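Local coordinates for protein precorrin-6Y C5,15-methyltransferase (Decarboxylating) (Geobacter metallireducens, PDB 3E05) that probably methylates and decarboxylates a precorrin ring in cobalamin biosynthesis, using S-adenosylmethionine, this chain being the C-terminal domain of the longer enzyme, at residues L38-G50 with A58-E71. Residues are numbered along the deposited sequence; the frame is centred on the assembly and turned at random.
Sequences LQDDLVMWDIGAG and ASNLMPNGRIFALE
With chi1 at -151°, Asp40 swings CG away from its own nitrogen and sets the carboxylate against the turn Met62–Gly65. OD1 takes the backbone N-H of Asn64 (Asn64 N to Asp40 OD1 2.8 Å) on its syn lone pair, and the N-H of Asp41 reaches the same oxygen from above the carboxylate plane. Asp40 OD2 accepts Asn64 ND2 at 3.1 Å, the amide lying 28° from the carboxylate plane, so both oxygens grip the turn. In Met62, chi1 (-58°) and an extended chi2 set SD 3.1 Å from Gln39 O, and the bend at chi3 then carries Met62 CE to Met44 CB, 4.0 Å away. Leu38 CD1 touches both Leu61 CD1 and Ala58 CB, and the Met44 sulfur also lies against Ala58 CB. Strands 43-47 and 66-71 run parallel in the first beta-alpha-beta unit of the sheet in this Rossmann-like methyltransferase domain, with helix 53-61 as the crossover. On the helix side lie Met44, Ile67, Asp46 and Ala69, and Asp46 OD2 bonds to Ser55 OG. On the other face, Val43 CG1 meets the edge of the Phe68 ring at CE2 (3.8 Å). Past the end of strand 43-47, Gly48 N and Ala49 N both bond to Leu70 O, from opposite faces of its carbonyl plane, while Glu71 OE1 takes Gly50 N (2.9 Å) on its anti side and OE2 turns to Asn73 N.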
ATOM      1  N   LEU D  38       1.404 -22.208  13.416  1.00 31.22           N
ATOM      2  CA  LEU D  38       0.573 -23.194  14.091  1.00 32.31           C
ATOM      3  C   LEU D  38       0.898 -24.622  13.660  1.00 37.58           C
ATOM      4  O   LEU D  38       1.243 -24.881  12.513  1.00 36.69           O
ATOM      5  CB  LEU D  38      -0.913 -22.898  13.841  1.00 32.11           C
ATOM      6  CG  LEU D  38      -1.456 -21.538  14.322  1.00 27.85           C
ATOM      7  CD1 LEU D  38      -2.973 -21.476  14.088  1.00 30.39           C
ATOM      8  CD2 LEU D  38      -1.133 -21.246  15.772  1.00 31.33           C
ATOM      9  N   GLN D  39       0.803 -25.543  14.605  1.00 38.02           N
ATOM     10  CA  GLN D  39       0.816 -26.964  14.299  1.00 41.13           C
ATOM     11  C   GLN D  39      -0.191 -27.595  15.244  1.00 41.37           C
ATOM     12  O   GLN D  39      -0.543 -26.986  16.246  1.00 37.26           O
ATOM     13  CB  GLN D  39       2.219 -27.567  14.452  1.00 43.76           C
ATOM     14  CG  GLN D  39       2.991 -27.124  15.670  1.00 51.11           C
ATOM     15  CD  GLN D  39       4.457 -27.546  15.622  1.00 57.12           C
ATOM     16  OE1 GLN D  39       5.292 -26.891  14.993  1.00 61.20           O
ATOM     17  NE2 GLN D  39       4.773 -28.640  16.301  1.00 57.99           N
ATOM     18  N   ASP D  40      -0.660 -28.801  14.938  1.00 38.68           N
ATOM     19  CA  ASP D  40      -1.685 -29.440  15.760  1.00 42.09           C
ATOM     20  C   ASP D  40      -1.192 -29.710  17.199  1.00 38.14           C
ATOM     21  O   ASP D  40       0.009 -29.712  17.450  1.00 37.94           O
ATOM     22  CB  ASP D  40      -2.204 -30.711  15.079  1.00 43.39           C
ATOM     23  CG  ASP D  40      -3.645 -31.017  15.444  1.00 46.86           C
ATOM     24  OD1 ASP D  40      -4.233 -30.269  16.251  1.00 43.26           O
ATOM     25  OD2 ASP D  40      -4.197 -32.007  14.923  1.00 49.34           O
ATOM     26  N   ASP D  41      -2.138 -29.848  18.133  1.00 44.47           N
ATOM     27  CA  ASP D  41      -1.887 -30.189  19.552  1.00 41.97           C
ATOM     28  C   ASP D  41      -1.341 -29.063  20.432  1.00 44.53           C
ATOM     29  O   ASP D  41      -1.055 -29.303  21.609  1.00 42.15           O
ATOM     30  CB  ASP D  41      -0.995 -31.438  19.713  1.00 48.90           C
ATOM     31  CG  ASP D  41      -1.558 -32.663  19.018  1.00 55.66           C
ATOM     32  OD1 ASP D  41      -2.720 -33.035  19.285  1.00 61.70           O
ATOM     33  OD2 ASP D  41      -0.819 -33.269  18.217  1.00 65.12           O
ATOM     34  N   LEU D  42      -1.199 -27.849  19.896  1.00 41.17           N
ATOM     35  CA  LEU D  42      -0.666 -26.734  20.701  1.00 38.90           C
ATOM     36  C   LEU D  42      -1.745 -26.053  21.523  1.00 35.64           C
ATOM     37  O   LEU D  42      -2.927 -26.164  21.231  1.00 41.06           O
ATOM     38  CB  LEU D  42       0.032 -25.685  19.825  1.00 37.67           C
ATOM     39  CG  LEU D  42       1.275 -26.080  19.015  1.00 43.01           C
ATOM     40  CD1 LEU D  42       1.893 -24.840  18.398  1.00 39.23           C
ATOM     41  CD2 LEU D  42       2.312 -26.804  19.856  1.00 38.12           C
ATOM     42  N   VAL D  43      -1.327 -25.324  22.547  1.00 34.50           N
ATOM     43  CA  VAL D  43      -2.235 -24.486  23.301  1.00 33.56           C
ATOM     44  C   VAL D  43      -2.029 -23.026  22.878  1.00 30.08           C
ATOM     45  O   VAL D  43      -0.902 -22.531  22.890  1.00 32.02           O
ATOM     46  CB  VAL D  43      -2.050 -24.647  24.836  1.00 32.16           C
ATOM     47  CG1 VAL D  43      -2.856 -23.585  25.619  1.00 33.64           C
ATOM     48  CG2 VAL D  43      -2.464 -26.060  25.274  1.00 36.69           C
ATOM     49  N   MET D  44      -3.127 -22.370  22.505  1.00 30.42           N
ATOM     50  CA  MET D  44      -3.114 -20.981  22.076  1.00 30.54           C
ATOM     51  C   MET D  44      -3.999 -20.111  22.971  1.00 30.38           C
ATOM     52  O   MET D  44      -5.118 -20.488  23.290  1.00 34.10           O
ATOM     53  CB  MET D  44      -3.583 -20.905  20.619  1.00 27.02           C
ATOM     54  CG  MET D  44      -3.686 -19.484  20.015  1.00 29.61           C
ATOM     55  SD  MET D  44      -4.096 -19.577  18.251  1.00 24.15           S
ATOM     56  CE  MET D  44      -5.168 -18.169  18.155  1.00 34.40           C
ATOM     57  N   TRP D  45      -3.494 -18.945  23.376  1.00 29.01           N
ATOM     58  CA  TRP D  45      -4.357 -17.906  23.947  1.00 28.29           C
ATOM     59  C   TRP D  45      -4.710 -16.841  22.888  1.00 31.22           C
ATOM     60  O   TRP D  45      -3.819 -16.371  22.176  1.00 29.66           O
ATOM     61  CB  TRP D  45      -3.656 -17.195  25.103  1.00 30.91           C
ATOM     62  CG  TRP D  45      -3.252 -18.033  26.302  1.00 32.32           C
ATOM     63  CD1 TRP D  45      -3.615 -19.326  26.586  1.00 38.70           C
ATOM     64  CD2 TRP D  45      -2.452 -17.592  27.403  1.00 33.11           C
ATOM     65  NE1 TRP D  45      -3.051 -19.727  27.784  1.00 31.84           N
ATOM     66  CE2 TRP D  45      -2.351 -18.675  28.315  1.00 39.09           C
ATOM     67  CE3 TRP D  45      -1.800 -16.392  27.705  1.00 33.02           C
ATOM     68  CZ2 TRP D  45      -1.617 -18.591  29.505  1.00 31.80           C
ATOM     69  CZ3 TRP D  45      -1.058 -16.313  28.893  1.00 35.46           C
ATOM     70  CH2 TRP D  45      -0.983 -17.401  29.774  1.00 37.66           C
ATOM     71  N   ASP D  46      -5.989 -16.470  22.792  1.00 28.46           N
ATOM     72  CA  ASP D  46      -6.431 -15.365  21.950  1.00 27.21           C
ATOM     73  C   ASP D  46      -6.961 -14.282  22.903  1.00 31.41           C
ATOM     74  O   ASP D  46      -8.110 -14.333  23.360  1.00 32.16           O
ATOM     75  CB  ASP D  46      -7.485 -15.856  20.943  1.00 30.33           C
ATOM     76  CG  ASP D  46      -8.080 -14.749  20.066  1.00 33.00           C
ATOM     77  OD1 ASP D  46      -7.724 -13.544  20.163  1.00 32.75           O
ATOM     78  OD2 ASP D  46      -8.937 -15.114  19.231  1.00 31.89           O
ATOM     79  N   ILE D  47      -6.091 -13.318  23.209  1.00 27.34           N
ATOM     80  CA  ILE D  47      -6.417 -12.227  24.126  1.00 30.37           C
ATOM     81  C   ILE D  47      -7.101 -11.045  23.436  1.00 32.91           C
ATOM     82  O   ILE D  47      -6.527 -10.425  22.527  1.00 33.98           O
ATOM     83  CB  ILE D  47      -5.170 -11.759  24.886  1.00 31.77           C
ATOM     84  CG1 ILE D  47      -4.581 -12.935  25.680  1.00 35.62           C
ATOM     85  CG2 ILE D  47      -5.506 -10.569  25.816  1.00 33.52           C
ATOM     86  CD1 ILE D  47      -3.187 -12.699  26.192  1.00 37.34           C
ATOM     87  N   GLY D  48      -8.325 -10.747  23.873  1.00 31.77           N
ATOM     88  CA  GLY D  48      -9.159  -9.726  23.246  1.00 29.27           C
ATOM     89  C   GLY D  48      -9.732 -10.300  21.968  1.00 30.41           C
ATOM     90  O   GLY D  48      -9.510  -9.761  20.877  1.00 34.21           O
ATOM     91  N   ALA D  49     -10.486 -11.388  22.107  1.00 30.73           N
ATOM     92  CA  ALA D  49     -10.906 -12.204  20.953  1.00 30.25           C
ATOM     93  C   ALA D  49     -11.847 -11.517  19.965  1.00 31.18           C
ATOM     94  O   ALA D  49     -11.836 -11.843  18.771  1.00 31.20           O
ATOM     95  CB  ALA D  49     -11.465 -13.538  21.408  1.00 30.64           C
ATOM     96  N   GLY D  50     -12.637 -10.560  20.448  1.00 34.95           N
ATOM     97  CA  GLY D  50     -13.536  -9.787  19.587  1.00 30.99           C
ATOM     98  C   GLY D  50     -14.686 -10.648  19.127  1.00 35.79           C
ATOM     99  O   GLY D  50     -15.597 -10.918  19.892  1.00 35.55           O
ATOM    100  N   ALA D  58      -7.933 -20.701  13.566  1.00 26.26           N
ATOM    101  CA  ALA D  58      -6.855 -21.409  14.275  1.00 30.85           C
ATOM    102  C   ALA D  58      -7.276 -22.822  14.698  1.00 32.55           C
ATOM    103  O   ALA D  58      -6.480 -23.765  14.615  1.00 32.45           O
ATOM    104  CB  ALA D  58      -6.441 -20.648  15.493  1.00 30.20           C
ATOM    105  N   SER D  59      -8.520 -22.937  15.163  1.00 34.35           N
ATOM    106  CA  SER D  59      -9.080 -24.207  15.616  1.00 31.20           C
ATOM    107  C   SER D  59      -9.253 -25.191  14.463  1.00 34.93           C
ATOM    108  O   SER D  59      -9.126 -26.403  14.654  1.00 37.41           O
ATOM    109  CB  SER D  59     -10.390 -23.981  16.377  1.00 30.63           C
ATOM    110  OG  SER D  59     -11.494 -23.877  15.501  1.00 31.87           O
ATOM    111  N   ASN D  60      -9.519 -24.668  13.265  1.00 33.59           N
ATOM    112  CA  ASN D  60      -9.574 -25.497  12.070  1.00 35.11           C
ATOM    113  C   ASN D  60      -8.196 -26.050  11.705  1.00 38.54           C
ATOM    114  O   ASN D  60      -8.078 -27.181  11.202  1.00 34.89           O
ATOM    115  CB  ASN D  60     -10.162 -24.718  10.902  1.00 34.66           C
ATOM    116  CG  ASN D  60     -11.653 -24.481  11.038  1.00 42.60           C
ATOM    117  OD1 ASN D  60     -12.330 -25.116  11.846  1.00 42.42           O
ATOM    118  ND2 ASN D  60     -12.174 -23.576  10.227  1.00 34.62           N
ATOM    119  N   LEU D  61      -7.160 -25.255  11.986  1.00 37.68           N
ATOM    120  CA  LEU D  61      -5.769 -25.609  11.686  1.00 35.59           C
ATOM    121  C   LEU D  61      -5.152 -26.490  12.759  1.00 39.29           C
ATOM    122  O   LEU D  61      -4.152 -27.176  12.509  1.00 40.09           O
ATOM    123  CB  LEU D  61      -4.902 -24.352  11.545  1.00 39.25           C
ATOM    124  CG  LEU D  61      -5.182 -23.321  10.442  1.00 34.19           C
ATOM    125  CD1 LEU D  61      -4.310 -22.079  10.637  1.00 33.46           C
ATOM    126  CD2 LEU D  61      -4.923 -23.903   9.114  1.00 34.88           C
ATOM    127  N   MET D  62      -5.725 -26.438  13.965  1.00 37.76           N
ATOM    128  CA  MET D  62      -5.297 -27.287  15.067  1.00 35.72           C
ATOM    129  C   MET D  62      -6.500 -28.035  15.648  1.00 40.31           C
ATOM    130  O   MET D  62      -6.955 -27.690  16.739  1.00 41.67           O
ATOM    131  CB  MET D  62      -4.635 -26.463  16.181  1.00 37.45           C
ATOM    132  CG  MET D  62      -3.435 -25.642  15.766  1.00 30.96           C
ATOM    133  SD  MET D  62      -2.619 -24.824  17.152  1.00 28.37           S
ATOM    134  CE  MET D  62      -3.909 -23.763  17.779  1.00 28.84           C
ATOM    135  N   PRO D  63      -7.008 -29.072  14.941  1.00 42.12           N
ATOM    136  CA  PRO D  63      -8.227 -29.763  15.405  1.00 45.14           C
ATOM    137  C   PRO D  63      -8.074 -30.403  16.784  1.00 43.03           C
ATOM    138  O   PRO D  63      -9.046 -30.481  17.551  1.00 45.25           O
ATOM    139  CB  PRO D  63      -8.446 -30.859  14.351  1.00 45.67           C
ATOM    140  CG  PRO D  63      -7.616 -30.467  13.181  1.00 46.29           C
ATOM    141  CD  PRO D  63      -6.475 -29.673  13.705  1.00 43.75           C
ATOM    142  N   ASN D  64      -6.860 -30.837  17.096  1.00 41.96           N
ATOM    143  CA  ASN D  64      -6.570 -31.441  18.388  1.00 43.12           C
ATOM    144  C   ASN D  64      -5.835 -30.514  19.352  1.00 46.80           C
ATOM    145  O   ASN D  64      -5.467 -30.928  20.456  1.00 42.94           O
ATOM    146  CB  ASN D  64      -5.816 -32.761  18.195  1.00 46.95           C
ATOM    147  CG  ASN D  64      -6.603 -33.760  17.376  1.00 51.21           C
ATOM    148  OD1 ASN D  64      -7.622 -34.291  17.828  1.00 55.91           O
ATOM    149  ND2 ASN D  64      -6.143 -34.018  16.160  1.00 48.02           N
ATOM    150  N   GLY D  65      -5.634 -29.259  18.941  1.00 43.28           N
ATOM    151  CA  GLY D  65      -5.115 -28.231  19.839  1.00 40.91           C
ATOM    152  C   GLY D  65      -6.179 -27.698  20.787  1.00 40.30           C
ATOM    153  O   GLY D  65      -7.359 -28.039  20.654  1.00 41.14           O
ATOM    154  N   ARG D  66      -5.765 -26.859  21.738  1.00 37.03           N
ATOM    155  CA  ARG D  66      -6.700 -26.175  22.641  1.00 41.60           C
ATOM    156  C   ARG D  66      -6.531 -24.662  22.572  1.00 38.35           C
ATOM    157  O   ARG D  66      -5.444 -24.138  22.807  1.00 37.72           O
ATOM    158  CB  ARG D  66      -6.529 -26.641  24.093  1.00 41.23           C
ATOM    159  CG  ARG D  66      -6.889 -28.123  24.324  1.00 47.78           C
ATOM    160  CD  ARG D  66      -6.758 -28.509  25.785  1.00 46.60           C
ATOM    161  NE  ARG D  66      -5.364 -28.565  26.212  1.00 53.21           N
ATOM    162  CZ  ARG D  66      -4.964 -28.547  27.482  1.00 62.26           C
ATOM    163  NH1 ARG D  66      -5.853 -28.459  28.464  1.00 57.32           N
ATOM    164  NH2 ARG D  66      -3.667 -28.604  27.766  1.00 63.47           N
ATOM    165  N   ILE D  67      -7.624 -23.972  22.274  1.00 36.34           N
ATOM    166  CA  ILE D  67      -7.617 -22.515  22.120  1.00 35.64           C
ATOM    167  C   ILE D  67      -8.479 -21.854  23.190  1.00 36.57           C
ATOM    168  O   ILE D  67      -9.606 -22.279  23.443  1.00 40.41           O
ATOM    169  CB  ILE D  67      -8.060 -22.100  20.685  1.00 33.37           C
ATOM    170  CG1 ILE D  67      -7.065 -22.627  19.646  1.00 33.88           C
ATOM    171  CG2 ILE D  67      -8.182 -20.598  20.543  1.00 32.89           C
ATOM    172  CD1 ILE D  67      -7.537 -23.811  18.901  1.00 40.97           C
ATOM    173  N   PHE D  68      -7.934 -20.820  23.824  1.00 34.96           N
ATOM    174  CA  PHE D  68      -8.636 -20.092  24.871  1.00 33.21           C
ATOM    175  C   PHE D  68      -8.792 -18.640  24.449  1.00 34.68           C
ATOM    176  O   PHE D  68      -7.798 -17.934  24.249  1.00 34.43           O
ATOM    177  CB  PHE D  68      -7.887 -20.230  26.201  1.00 34.25           C
ATOM    178  CG  PHE D  68      -7.754 -21.662  26.654  1.00 36.41           C
ATOM    179  CD1 PHE D  68      -8.762 -22.255  27.416  1.00 41.62           C
ATOM    180  CD2 PHE D  68      -6.641 -22.423  26.297  1.00 34.22           C
ATOM    181  CE1 PHE D  68      -8.666 -23.587  27.818  1.00 39.58           C
ATOM    182  CE2 PHE D  68      -6.536 -23.751  26.690  1.00 41.06           C
ATOM    183  CZ  PHE D  68      -7.556 -24.333  27.455  1.00 37.10           C
ATOM    184  N   ALA D  69     -10.047 -18.236  24.290  1.00 34.31           N
ATOM    185  CA  ALA D  69     -10.421 -16.933  23.760  1.00 32.19           C
ATOM    186  C   ALA D  69     -10.953 -16.042  24.872  1.00 36.64           C
ATOM    187  O   ALA D  69     -12.056 -16.270  25.399  1.00 36.51           O
ATOM    188  CB  ALA D  69     -11.470 -17.107  22.661  1.00 31.30           C
ATOM    189  N   LEU D  70     -10.153 -15.036  25.228  1.00 35.76           N
ATOM    190  CA  LEU D  70     -10.460 -14.131  26.326  1.00 35.09           C
ATOM    191  C   LEU D  70     -11.073 -12.832  25.828  1.00 35.98           C
ATOM    192  O   LEU D  70     -10.516 -12.172  24.938  1.00 33.72           O
ATOM    193  CB  LEU D  70      -9.208 -13.828  27.147  1.00 35.42           C
ATOM    194  CG  LEU D  70      -8.872 -14.812  28.263  1.00 42.75           C
ATOM    195  CD1 LEU D  70      -8.162 -16.025  27.712  1.00 41.01           C
ATOM    196  CD2 LEU D  70      -8.000 -14.122  29.292  1.00 39.02           C
ATOM    197  N   GLU D  71     -12.210 -12.459  26.415  1.00 35.20           N
ATOM    198  CA  GLU D  71     -12.921 -11.244  26.024  1.00 36.80           C
ATOM    199  C   GLU D  71     -13.645 -10.617  27.210  1.00 41.54           C
ATOM    200  O   GLU D  71     -14.340 -11.311  27.956  1.00 43.56           O
ATOM    201  CB  GLU D  71     -13.886 -11.545  24.872  1.00 36.12           C
ATOM    202  CG  GLU D  71     -14.751 -10.370  24.379  1.00 35.77           C
ATOM    203  CD  GLU D  71     -13.932  -9.163  23.958  1.00 39.49           C
ATOM    204  OE1 GLU D  71     -13.079  -9.288  23.061  1.00 35.97           O
ATOM    205  OE2 GLU D  71     -14.137  -8.080  24.543  1.00 42.33           O
TER